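Local coordinates for protein aspartate aminotransferase (Leishmania major, PDB 4H51) that probably catalyses the reversible, pyridoxal phosphate-dependent transfer of the amino group of L-aspartate to 2-oxoglutarate, working as a homodimer, at residues Val205-Gln209 and Glu210-Glu214; Thr242-Tyr245 and Ala246-Phe250; Met333-Arg336 and Ile337-Arg341; Leu398-Glu401 and Thr402-Leu406. All coordinates share one frame; numbering follows the deposited sequence. Where two conformers were deposited one is given.

The four contacts follow one another along the chain and fall into two touching pairs. Contacts 1 and 2, with centres about 10 Å apart, lie at the N-terminal ends of helices 209-221 and 245-252, which pack together beside the mixed sheet; Trp212 rests on Ala246. Contacts 3 and 4, about 12 Å between centres, join the long helix 320-350 to the start of helix 400-416, where Arg336 bonds to Leu398 O. The pairs do not touch: nearest atoms of contacts 2 and 3 lie about 7 Å apart, centres of contacts 2 and 4 about 33 Å. This division is consistent with the large cofactor-binding domain and the small domain of fold type I aminotransferases.

Contact 1 of 4, residues Val205-Gln209 and Glu210-Glu214; sequences VDPSQ and EQWNE
Pro207 lays its pyrrolidine ring over one face of the Trp212 indole, with CG 3.6 Å from the centroid of the six-membered ring, a CH-pi contact displaced toward the rim. This is the dense side of the turn: both residues are buried, and Pro207 CB also meets Gln211 CB at 3.7 Å. Beyond the indole, Ala246 and Leu249 of helix 245-252 continue the packing. The polar side is more open. Ser208 OG sits between its backbone N and carbonyl carbon (chi1 67°), where it takes the amide proton of Gln211 N at 3.0 Å in a nearly straight bond. In return, Ser208 N gives its proton to Gln211 OE1 at 2.9 Å, tilted out of the amide plane. That oxygen also receives a proton from a water, which donates a second one to Asp206 O. Glu210, exposed, bends back at chi2 (81°) to bring OE1 within 3.4 Å of Ser208 OG, a weak bond. The first turn is completed by Trp212 N and Asn213 N, which donate to Ser208 O and Gln209 O. Reciprocal bonds between Ser208 and Gln211 make a capping box at the N-terminus of helix 209-221.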
loop_
_atom_site.group_PDB
_atom_site.type_symbol
_atom_site.label_atom_id
_atom_site.label_comp_id
_atom_site.label_asym_id
_atom_site.label_seq_id
_atom_site.Cartn_x
_atom_site.Cartn_y
_atom_site.Cartn_z
ATOM N N VAL B 205 -11.739 -22.878 13.639
ATOM C CA VAL B 205 -11.400 -24.299 13.647
ATOM C C VAL B 205 -10.186 -24.540 12.789
ATOM O O VAL B 205 -10.204 -24.203 11.620
ATOM C CB VAL B 205 -12.556 -25.167 13.146
ATOM C CG1 VAL B 205 -12.136 -26.630 13.183
ATOM C CG2 VAL B 205 -13.769 -24.968 14.079
ATOM N N ASP B 206 -9.137 -25.087 13.391
ATOM C CA ASP B 206 -7.901 -25.378 12.706
ATOM C C ASP B 206 -7.742 -26.885 12.588
ATOM O O ASP B 206 -8.307 -27.648 13.392
ATOM C CB ASP B 206 -6.679 -24.829 13.480
ATOM C CG ASP B 206 -6.613 -23.325 13.487
ATOM O OD1 ASP B 206 -7.344 -22.721 12.685
ATOM O OD2 ASP B 206 -5.824 -22.755 14.287
ATOM N N PRO B 207 -6.948 -27.318 11.610
ATOM C CA PRO B 207 -6.497 -28.714 11.627
ATOM C C PRO B 207 -5.659 -28.993 12.854
ATOM O O PRO B 207 -4.926 -28.118 13.279
ATOM C CB PRO B 207 -5.591 -28.811 10.412
ATOM C CG PRO B 207 -5.939 -27.647 9.537
ATOM C CD PRO B 207 -6.410 -26.569 10.458
ATOM N N SER B 208 -5.754 -30.205 13.396
ATOM C CA SER B 208 -4.811 -30.674 14.401
ATOM C C SER B 208 -3.422 -30.783 13.775
ATOM O O SER B 208 -3.253 -30.817 12.554
ATOM C CB SER B 208 -5.246 -32.043 14.908
ATOM O OG SER B 208 -5.140 -33.018 13.893
ATOM N N GLN B 209 -2.417 -30.921 14.614
ATOM C CA GLN B 209 -1.065 -31.174 14.073
ATOM C C GLN B 209 -1.044 -32.439 13.176
ATOM O O GLN B 209 -0.378 -32.475 12.149
ATOM C CB GLN B 209 -0.062 -31.302 15.225
ATOM C CG GLN B 209 0.190 -29.962 15.954
ATOM C CD GLN B 209 1.389 -30.002 16.926
ATOM O OE1 GLN B 209 1.998 -31.038 17.156
ATOM N NE2 GLN B 209 1.700 -28.865 17.506
ATOM N N GLU B 210 -1.796 -33.481 13.566
ATOM C CA GLU B 210 -1.869 -34.709 12.798
ATOM C C GLU B 210 -2.521 -34.448 11.434
ATOM O O GLU B 210 -2.009 -34.904 10.410
ATOM C CB GLU B 210 -2.607 -35.860 13.544
ATOM C CG GLU B 210 -1.913 -36.326 14.840
ATOM C CD GLU B 210 -2.192 -35.449 16.082
ATOM O OE1 GLU B 210 -2.950 -34.438 16.006
ATOM O OE2 GLU B 210 -1.670 -35.807 17.182
ATOM N N GLN B 211 -3.623 -33.714 11.408
ATOM C CA GLN B 211 -4.253 -33.315 10.107
ATOM C C GLN B 211 -3.309 -32.509 9.236
ATOM O O GLN B 211 -3.210 -32.746 8.025
ATOM C CB GLN B 211 -5.561 -32.555 10.369
ATOM C CG GLN B 211 -6.614 -33.518 10.911
ATOM C CD GLN B 211 -7.841 -32.844 11.492
ATOM O OE1 GLN B 211 -7.811 -31.713 11.956
ATOM N NE2 GLN B 211 -8.933 -33.579 11.485
ATOM N N TRP B 212 -2.559 -31.588 9.838
ATOM C CA TRP B 212 -1.571 -30.835 9.062
ATOM C C TRP B 212 -0.557 -31.711 8.398
ATOM O O TRP B 212 -0.171 -31.430 7.271
ATOM C CB TRP B 212 -0.819 -29.813 9.878
ATOM C CG TRP B 212 -1.557 -28.527 10.114
ATOM C CD1 TRP B 212 -1.845 -27.947 11.336
ATOM C CD2 TRP B 212 -2.064 -27.598 9.125
ATOM N NE1 TRP B 212 -2.492 -26.757 11.162
ATOM C CE2 TRP B 212 -2.670 -26.508 9.851
ATOM C CE3 TRP B 212 -2.071 -27.565 7.743
ATOM C CZ2 TRP B 212 -3.243 -25.426 9.204
ATOM C CZ3 TRP B 212 -2.670 -26.489 7.110
ATOM C CH2 TRP B 212 -3.207 -25.440 7.817
ATOM N N ASN B 213 -0.044 -32.728 9.106
ATOM C CA ASN B 213 0.920 -33.631 8.483
ATOM C C ASN B 213 0.304 -34.348 7.274
ATOM O O ASN B 213 0.965 -34.495 6.205
ATOM C CB ASN B 213 1.454 -34.639 9.518
ATOM C CG ASN B 213 2.726 -35.366 9.051
ATOM O OD1 ASN B 213 3.693 -34.745 8.608
ATOM N ND2 ASN B 213 2.750 -36.681 9.213
ATOM N N GLU B 214 -0.954 -34.774 7.394
ATOM C CA GLU B 214 -1.627 -35.440 6.255
ATOM C C GLU B 214 -1.838 -34.460 5.104
ATOM O O GLU B 214 -1.649 -34.826 3.962
ATOM C CB GLU B 214 -2.963 -36.012 6.637
ATOM C CG GLU B 214 -2.879 -37.241 7.525
ATOM C CD GLU B 214 -4.229 -37.968 7.623
ATOM O OE1 GLU B 214 -4.870 -38.247 6.581
ATOM O OE2 GLU B 214 -4.674 -38.241 8.758
HETATM O O HOH W 1 -9.466 -30.078 13.388
#

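Contact 2 of 4, residues Thr242-Tyr245 and Ala246-Phe250; sequences TDAY and AARLF
The opening turn of helix 245-252 begins with Ala244 and Tyr245, whose carbonyls accept the first two helical bonds: Arg248 N reaches Ala244 O at 2.9 Å and Leu249 N reaches Tyr245 O at 2.8 Å. Both amides approach almost in line with the carbonyl bond. Ala244 also serves as a platform for the arginine. Its CB lies over one face of the Arg248 guanidinium, displaced toward the rim and 3.4 Å from NE, while Arg248 CG passes 3.3 Å from Ala244 O. The long chain runs extended from CG to NE (chi2 178°, chi3 -176°), which carries the charged end back past the start of the helix. There NH1 forms a salt bridge with Asp241, and NE and NH2 donate to the carbonyls of Ile100 and Ile99 at the end of helix 90-101, so all three guanidinium nitrogens have partners.

A different side of the turn is apolar. Tyr245 directs its CG opposite the backbone N (chi1 -177°), and its CE2 comes 3.8 Å from Leu249 CD2, the two side chains lying aslant. Where the helix is interrupted at Ala244, a water accepts from Ala246 N at 3.0 Å and lies 2.8 Å from Asp243 O, to which it may donate. The end of helix 240-243 thus leads through the non-helical Ala244 into helix 245-252, with a water beside the junction and the arginine laid back over the alanine; the i to i+4 bonding is that of an alpha-helical N-terminal turn.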
loop_
_atom_site.group_PDB
_atom_site.type_symbol
_atom_site.label_atom_id
_atom_site.label_comp_id
_atom_site.label_asym_id
_atom_site.label_seq_id
_atom_site.Cartn_x
_atom_site.Cartn_y
_atom_site.Cartn_z
ATOM N N THR B 242 4.251 -22.338 19.031
ATOM C CA THR B 242 3.202 -23.329 18.812
ATOM C C THR B 242 2.369 -23.017 17.591
ATOM O O THR B 242 2.013 -23.941 16.837
ATOM C CB THR B 242 2.267 -23.483 20.031
ATOM O OG1 THR B 242 3.051 -23.854 21.173
ATOM C CG2 THR B 242 1.211 -24.560 19.781
ATOM N N ASP B 243 2.080 -21.729 17.378
ATOM C CA ASP B 243 1.169 -21.320 16.292
ATOM C C ASP B 243 1.796 -21.431 14.930
ATOM O O ASP B 243 1.079 -21.565 13.991
ATOM C CB ASP B 243 0.593 -19.960 16.477
ATOM C CG ASP B 243 -0.450 -19.914 17.559
ATOM O OD1 ASP B 243 -0.772 -20.960 18.167
ATOM O OD2 ASP B 243 -0.925 -18.794 17.767
ATOM N N ALA B 244 3.116 -21.507 14.863
ATOM C CA ALA B 244 3.875 -21.657 13.606
ATOM C C ALA B 244 4.040 -23.091 13.131
ATOM O O ALA B 244 4.742 -23.354 12.148
ATOM C CB ALA B 244 5.249 -21.014 13.779
ATOM N N TYR B 245 3.421 -24.053 13.813
ATOM C CA TYR B 245 3.651 -25.453 13.508
ATOM C C TYR B 245 3.432 -25.778 12.034
ATOM O O TYR B 245 4.242 -26.443 11.401
ATOM C CB TYR B 245 2.743 -26.349 14.379
ATOM C CG TYR B 245 3.007 -27.809 14.157
ATOM C CD1 TYR B 245 4.031 -28.453 14.867
ATOM C CD2 TYR B 245 2.284 -28.565 13.232
ATOM C CE1 TYR B 245 4.298 -29.790 14.676
ATOM C CE2 TYR B 245 2.560 -29.909 13.033
ATOM C CZ TYR B 245 3.596 -30.513 13.748
ATOM O OH TYR B 245 3.906 -31.859 13.596
ATOM N N ALA B 246 2.341 -25.283 11.462
ATOM C CA ALA B 246 1.973 -25.707 10.125
ATOM C C ALA B 246 3.010 -25.250 9.105
ATOM O O ALA B 246 3.528 -26.039 8.322
ATOM C CB ALA B 246 0.552 -25.241 9.771
ATOM N N ALA B 247 3.308 -23.953 9.085
ATOM C CA ALA B 247 4.332 -23.421 8.192
ATOM C C ALA B 247 5.664 -24.106 8.430
ATOM O O ALA B 247 6.375 -24.421 7.472
ATOM C CB ALA B 247 4.490 -21.901 8.409
ATOM N N ARG B 248 6.047 -24.328 9.694
ATOM C CA ARG B 248 7.362 -24.970 9.971
ATOM C C ARG B 248 7.424 -26.415 9.527
ATOM O O ARG B 248 8.450 -26.862 9.001
ATOM C CB ARG B 248 7.810 -24.855 11.454
ATOM C CG ARG B 248 8.032 -23.431 11.890
ATOM C CD ARG B 248 8.413 -23.297 13.335
ATOM N NE ARG B 248 8.527 -21.869 13.694
ATOM C CZ ARG B 248 8.734 -21.449 14.926
ATOM N NH1 ARG B 248 8.901 -22.326 15.894
ATOM N NH2 ARG B 248 8.807 -20.155 15.165
ATOM N N LEU B 249 6.319 -27.135 9.691
ATOM C CA LEU B 249 6.209 -28.526 9.179
ATOM C C LEU B 249 6.279 -28.588 7.684
ATOM O O LEU B 249 6.989 -29.428 7.135
ATOM C CB LEU B 249 4.871 -29.153 9.590
ATOM C CG LEU B 249 4.477 -30.547 9.053
ATOM C CD1 LEU B 249 5.328 -31.691 9.602
ATOM C CD2 LEU B 249 3.009 -30.749 9.393
ATOM N N PHE B 250 5.522 -27.720 6.991
ATOM C CA PHE B 250 5.566 -27.718 5.533
ATOM C C PHE B 250 6.986 -27.414 5.020
ATOM O O PHE B 250 7.443 -28.017 4.050
ATOM C CB PHE B 250 4.511 -26.760 4.936
ATOM C CG PHE B 250 3.076 -27.285 4.956
ATOM C CD1 PHE B 250 2.541 -27.936 6.059
ATOM C CD2 PHE B 250 2.234 -27.058 3.891
ATOM C CE1 PHE B 250 1.240 -28.359 6.089
ATOM C CE2 PHE B 250 0.915 -27.504 3.900
ATOM C CZ PHE B 250 0.425 -28.171 5.004
HETATM O O HOH W 2 0.069 -23.728 12.614
#

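Contact 3 of 4, residues Met333-Arg336 and Ile337-Arg341; sequences MAER and IRTMR
One face of the Arg338 guanidinium lies above the backbone, with Ala334 O over its centre and Glu335 N on the same face, while Glu335 OE1 meets its edge in the plane. That edge contact is a salt bridge, Arg338 NH1 to Glu335 OE1 at 3.0 Å, which uses the anti lone pair of the oxygen; the carboxylate is turned 52° from the guanidinium plane. Glu335 reaches it by bending at chi2 (66°), and its other oxygen, OE2, rests 3.5 Å from Thr339 CG2. Met340 approaches the Arg336 guanidinium obliquely, its CG 3.4 Å and its SD 3.5 Å from NH1.

Arg336 O is gripped twice from the same face of its plane, by Met340 N at 3.0 Å and by the hydroxyl Thr339 OG1 at 2.9 Å. The threonine can donate there because a chi1 of 75° swings the hydroxyl back toward the preceding turn. Helical bonds from Ile337, Arg338 and Thr339 to Met333, Ala334 and Glu335 complete the frame.

These turns belong to the long helix 320-350. From it the Arg336 side chain reaches out, and NH2 donates to Leu398 O, just before helix 400-416; Arg341 bonds to the carbonyls of Val360, Gly365 and Phe367, the last in strand 367-369. Met333 and Ile337 lie against Tyr235.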
loop_
_atom_site.group_PDB
_atom_site.type_symbol
_atom_site.label_atom_id
_atom_site.label_comp_id
_atom_site.label_asym_id
_atom_site.label_seq_id
_atom_site.Cartn_x
_atom_site.Cartn_y
_atom_site.Cartn_z
ATOM N N MET B 333 -3.120 -11.394 26.013
ATOM C CA MET B 333 -4.240 -11.115 25.108
ATOM C C MET B 333 -4.993 -12.400 24.723
ATOM O O MET B 333 -6.230 -12.498 24.808
ATOM C CB MET B 333 -3.733 -10.395 23.837
ATOM C CG MET B 333 -3.289 -8.953 24.071
ATOM S SD MET B 333 -2.113 -8.276 22.889
ATOM C CE MET B 333 -3.134 -8.153 21.423
ATOM N N ALA B 334 -4.250 -13.402 24.297
ATOM C CA ALA B 334 -4.818 -14.700 24.005
ATOM C C ALA B 334 -5.576 -15.298 25.177
ATOM O O ALA B 334 -6.668 -15.874 24.996
ATOM C CB ALA B 334 -3.719 -15.650 23.523
ATOM N N GLU B 335 -5.024 -15.153 26.383
ATOM C CA GLU B 335 -5.664 -15.685 27.569
ATOM C C GLU B 335 -6.983 -14.938 27.841
ATOM O O GLU B 335 -7.964 -15.563 28.234
ATOM C CB GLU B 335 -4.733 -15.617 28.778
ATOM C CG GLU B 335 -5.356 -15.821 30.147
ATOM C CD GLU B 335 -5.902 -17.206 30.384
ATOM O OE1 GLU B 335 -5.538 -18.172 29.665
ATOM O OE2 GLU B 335 -6.714 -17.330 31.324
ATOM N N ARG B 336 -7.021 -13.605 27.619
ATOM C CA ARG B 336 -8.266 -12.861 27.869
ATOM C C ARG B 336 -9.366 -13.333 26.930
ATOM O O ARG B 336 -10.539 -13.425 27.309
ATOM C CB ARG B 336 -8.071 -11.340 27.741
ATOM C CG ARG B 336 -9.183 -10.515 28.392
ATOM C CD ARG B 336 -9.155 -9.050 27.976
ATOM N NE ARG B 336 -9.795 -8.889 26.659
ATOM C CZ ARG B 336 -11.109 -8.969 26.428
ATOM N NH1 ARG B 336 -11.980 -9.166 27.420
ATOM N NH2 ARG B 336 -11.560 -8.829 25.180
ATOM N N ILE B 337 -8.987 -13.625 25.701
ATOM C CA ILE B 337 -9.944 -14.183 24.727
ATOM C C ILE B 337 -10.495 -15.490 25.236
ATOM O O ILE B 337 -11.711 -15.736 25.161
ATOM C CB ILE B 337 -9.307 -14.389 23.341
ATOM C CG1 ILE B 337 -8.898 -13.012 22.753
ATOM C CG2 ILE B 337 -10.297 -15.096 22.399
ATOM C CD1 ILE B 337 -8.012 -13.082 21.522
ATOM N N ARG B 338 -9.619 -16.363 25.738
ATOM C CA ARG B 338 -10.100 -17.612 26.313
ATOM C C ARG B 338 -11.075 -17.413 27.453
ATOM O O ARG B 338 -12.033 -18.176 27.544
ATOM C CB ARG B 338 -8.959 -18.487 26.825
ATOM C CG ARG B 338 -8.125 -19.165 25.775
ATOM C CD ARG B 338 -7.067 -20.006 26.510
ATOM N NE ARG B 338 -5.929 -19.945 25.654
ATOM C CZ ARG B 338 -4.766 -19.344 25.865
ATOM N NH1 ARG B 338 -4.355 -18.862 27.033
ATOM N NH2 ARG B 338 -3.937 -19.362 24.848
ATOM N N THR B 339 -10.833 -16.428 28.339
ATOM C CA THR B 339 -11.724 -16.136 29.444
ATOM C C THR B 339 -13.088 -15.666 28.941
ATOM O O THR B 339 -14.111 -16.025 29.521
ATOM C CB THR B 339 -11.146 -15.163 30.535
ATOM O OG1 THR B 339 -11.113 -13.786 30.090
ATOM C CG2 THR B 339 -9.738 -15.596 30.947
ATOM N N MET B 340 -13.103 -14.930 27.829
ATOM C CA MET B 340 -14.390 -14.524 27.227
ATOM C C MET B 340 -15.143 -15.738 26.650
ATOM O O MET B 340 -16.363 -15.852 26.785
ATOM C CB MET B 340 -14.135 -13.449 26.137
ATOM C CG MET B 340 -13.614 -12.116 26.702
ATOM S SD MET B 340 -14.692 -11.342 27.930
ATOM C CE MET B 340 -14.057 -11.845 29.564
ATOM N N ARG B 341 -14.432 -16.658 26.032
ATOM C CA ARG B 341 -15.106 -17.835 25.462
ATOM C C ARG B 341 -15.700 -18.682 26.598
ATOM O O ARG B 341 -16.843 -19.133 26.551
ATOM C CB ARG B 341 -14.145 -18.690 24.663
ATOM C CG ARG B 341 -13.518 -18.067 23.457
ATOM C CD ARG B 341 -12.487 -19.033 22.912
ATOM N NE ARG B 341 -11.899 -18.538 21.679
ATOM C CZ ARG B 341 -12.507 -18.498 20.497
ATOM N NH1 ARG B 341 -13.743 -18.966 20.349
ATOM N NH2 ARG B 341 -11.866 -17.984 19.445
#

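Contact 4 of 4, residues Leu398-Glu401 and Thr402-Leu406; sequences LTHE and TALML
Thr399 and Thr402 exchange two bonds between backbone and side chain: Thr399 N donates to Thr402 OG1 at 2.9 Å, almost perfectly straight, and Thr402 N donates to Thr399 OG1 at 3.1 Å. Similar first torsions, 69° and 57°, aim each hydroxyl oxygen at the other residue's amide and form a capping box with Thr399 as N-cap. Ala403 N adds a short bond of 2.7 Å to Thr399 O.

Leu398 flanks the box: CD2 comes 3.6 Å from Thr402 OG1, and CD1 makes apolar contact with Leu406 CD2 at 4.1 Å, the two leucines crossing at about a right angle. This links the residue before the cap to the second turn. On the exposed flank, the His400 imidazole presents one face to Leu404, with NE2 3.7 Å from CD1; His400 O and Glu401 O accept the next amides, of Leu404 and Met405.

Further out, Leu398 and Ala403 press on Val344 of helix 320-350, and Ala403 and Leu404 on its Thr343. Met405 and Leu406 pack on Ile385 of strand 385-386, so the start of helix 400-416 touches both that helix and that strand.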
loop_
_atom_site.group_PDB
_atom_site.type_symbol
_atom_site.label_atom_id
_atom_site.label_comp_id
_atom_site.label_asym_id
_atom_site.label_seq_id
_atom_site.Cartn_x
_atom_site.Cartn_y
_atom_site.Cartn_z
ATOM N N LEU B 398 -15.292 -8.844 23.266
ATOM C CA LEU B 398 -16.144 -9.015 24.427
ATOM C C LEU B 398 -15.523 -8.496 25.724
ATOM O O LEU B 398 -14.307 -8.469 25.894
ATOM C CB LEU B 398 -16.479 -10.489 24.623
ATOM C CG LEU B 398 -17.397 -11.145 23.636
ATOM C CD1 LEU B 398 -17.402 -12.671 23.838
ATOM C CD2 LEU B 398 -18.804 -10.535 23.664
ATOM N N THR B 399 -16.399 -8.124 26.638
ATOM C CA THR B 399 -16.086 -7.942 28.049
ATOM C C THR B 399 -16.897 -8.979 28.833
ATOM O O THR B 399 -17.827 -9.602 28.290
ATOM C CB THR B 399 -16.468 -6.530 28.505
ATOM O OG1 THR B 399 -17.894 -6.382 28.524
ATOM C CG2 THR B 399 -15.787 -5.439 27.594
ATOM N N HIS B 400 -16.543 -9.187 30.099
ATOM C CA HIS B 400 -17.346 -10.042 30.976
ATOM C C HIS B 400 -18.805 -9.747 30.758
ATOM O O HIS B 400 -19.604 -10.641 30.484
ATOM C CB HIS B 400 -16.963 -9.820 32.442
ATOM C CG HIS B 400 -17.841 -10.571 33.421
ATOM N ND1 HIS B 400 -17.701 -11.905 33.649
ATOM C CD2 HIS B 400 -18.914 -10.145 34.209
ATOM C CE1 HIS B 400 -18.629 -12.303 34.539
ATOM N NE2 HIS B 400 -19.366 -11.223 34.891
ATOM N N GLU B 401 -19.148 -8.476 30.853
ATOM C CA GLU B 401 -20.519 -8.013 30.724
ATOM C C GLU B 401 -21.144 -8.392 29.369
ATOM O O GLU B 401 -22.258 -8.946 29.326
ATOM C CB GLU B 401 -20.539 -6.509 30.984
ATOM C CG GLU B 401 -21.874 -5.772 30.964
ATOM C CD GLU B 401 -21.710 -4.285 31.324
ATOM O OE1 GLU B 401 -21.327 -3.466 30.457
ATOM O OE2 GLU B 401 -21.981 -3.913 32.477
ATOM N N THR B 402 -20.458 -8.129 28.261
ATOM C CA THR B 402 -21.065 -8.394 26.947
ATOM C C THR B 402 -21.005 -9.883 26.565
ATOM O O THR B 402 -21.819 -10.324 25.782
ATOM C CB THR B 402 -20.519 -7.461 25.823
ATOM O OG1 THR B 402 -19.088 -7.579 25.730
ATOM C CG2 THR B 402 -20.888 -5.974 26.140
ATOM N N ALA B 403 -20.098 -10.659 27.173
ATOM C CA ALA B 403 -20.122 -12.123 27.032
ATOM C C ALA B 403 -21.444 -12.719 27.556
ATOM O O ALA B 403 -22.073 -13.593 26.915
ATOM C CB ALA B 403 -18.946 -12.751 27.774
ATOM N N LEU B 404 -21.830 -12.285 28.745
ATOM C CA LEU B 404 -23.109 -12.704 29.322
ATOM C C LEU B 404 -24.243 -12.240 28.406
ATOM O O LEU B 404 -25.142 -12.999 28.141
ATOM C CB LEU B 404 -23.270 -12.146 30.736
ATOM C CG LEU B 404 -22.256 -12.635 31.809
ATOM C CD1 LEU B 404 -22.545 -11.997 33.152
ATOM C CD2 LEU B 404 -22.178 -14.158 31.945
ATOM N N MET B 405 -24.180 -11.015 27.886
ATOM C CA MET B 405 -25.225 -10.517 26.994
ATOM C C MET B 405 -25.295 -11.302 25.693
ATOM O O MET B 405 -26.386 -11.526 25.177
ATOM C CB MET B 405 -25.023 -9.058 26.639
ATOM C CG MET B 405 -25.343 -8.104 27.774
ATOM S SD MET B 405 -24.557 -6.504 27.562
ATOM C CE MET B 405 -25.240 -6.034 25.953
ATOM N N LEU B 406 -24.141 -11.711 25.180
ATOM C CA LEU B 406 -24.081 -12.540 23.988
ATOM C C LEU B 406 -24.672 -13.899 24.269
ATOM O O LEU B 406 -25.509 -14.370 23.490
ATOM C CB LEU B 406 -22.648 -12.681 23.466
ATOM C CG LEU B 406 -22.411 -13.740 22.393
ATOM C CD1 LEU B 406 -23.215 -13.395 21.135
ATOM C CD2 LEU B 406 -20.907 -13.878 22.057
#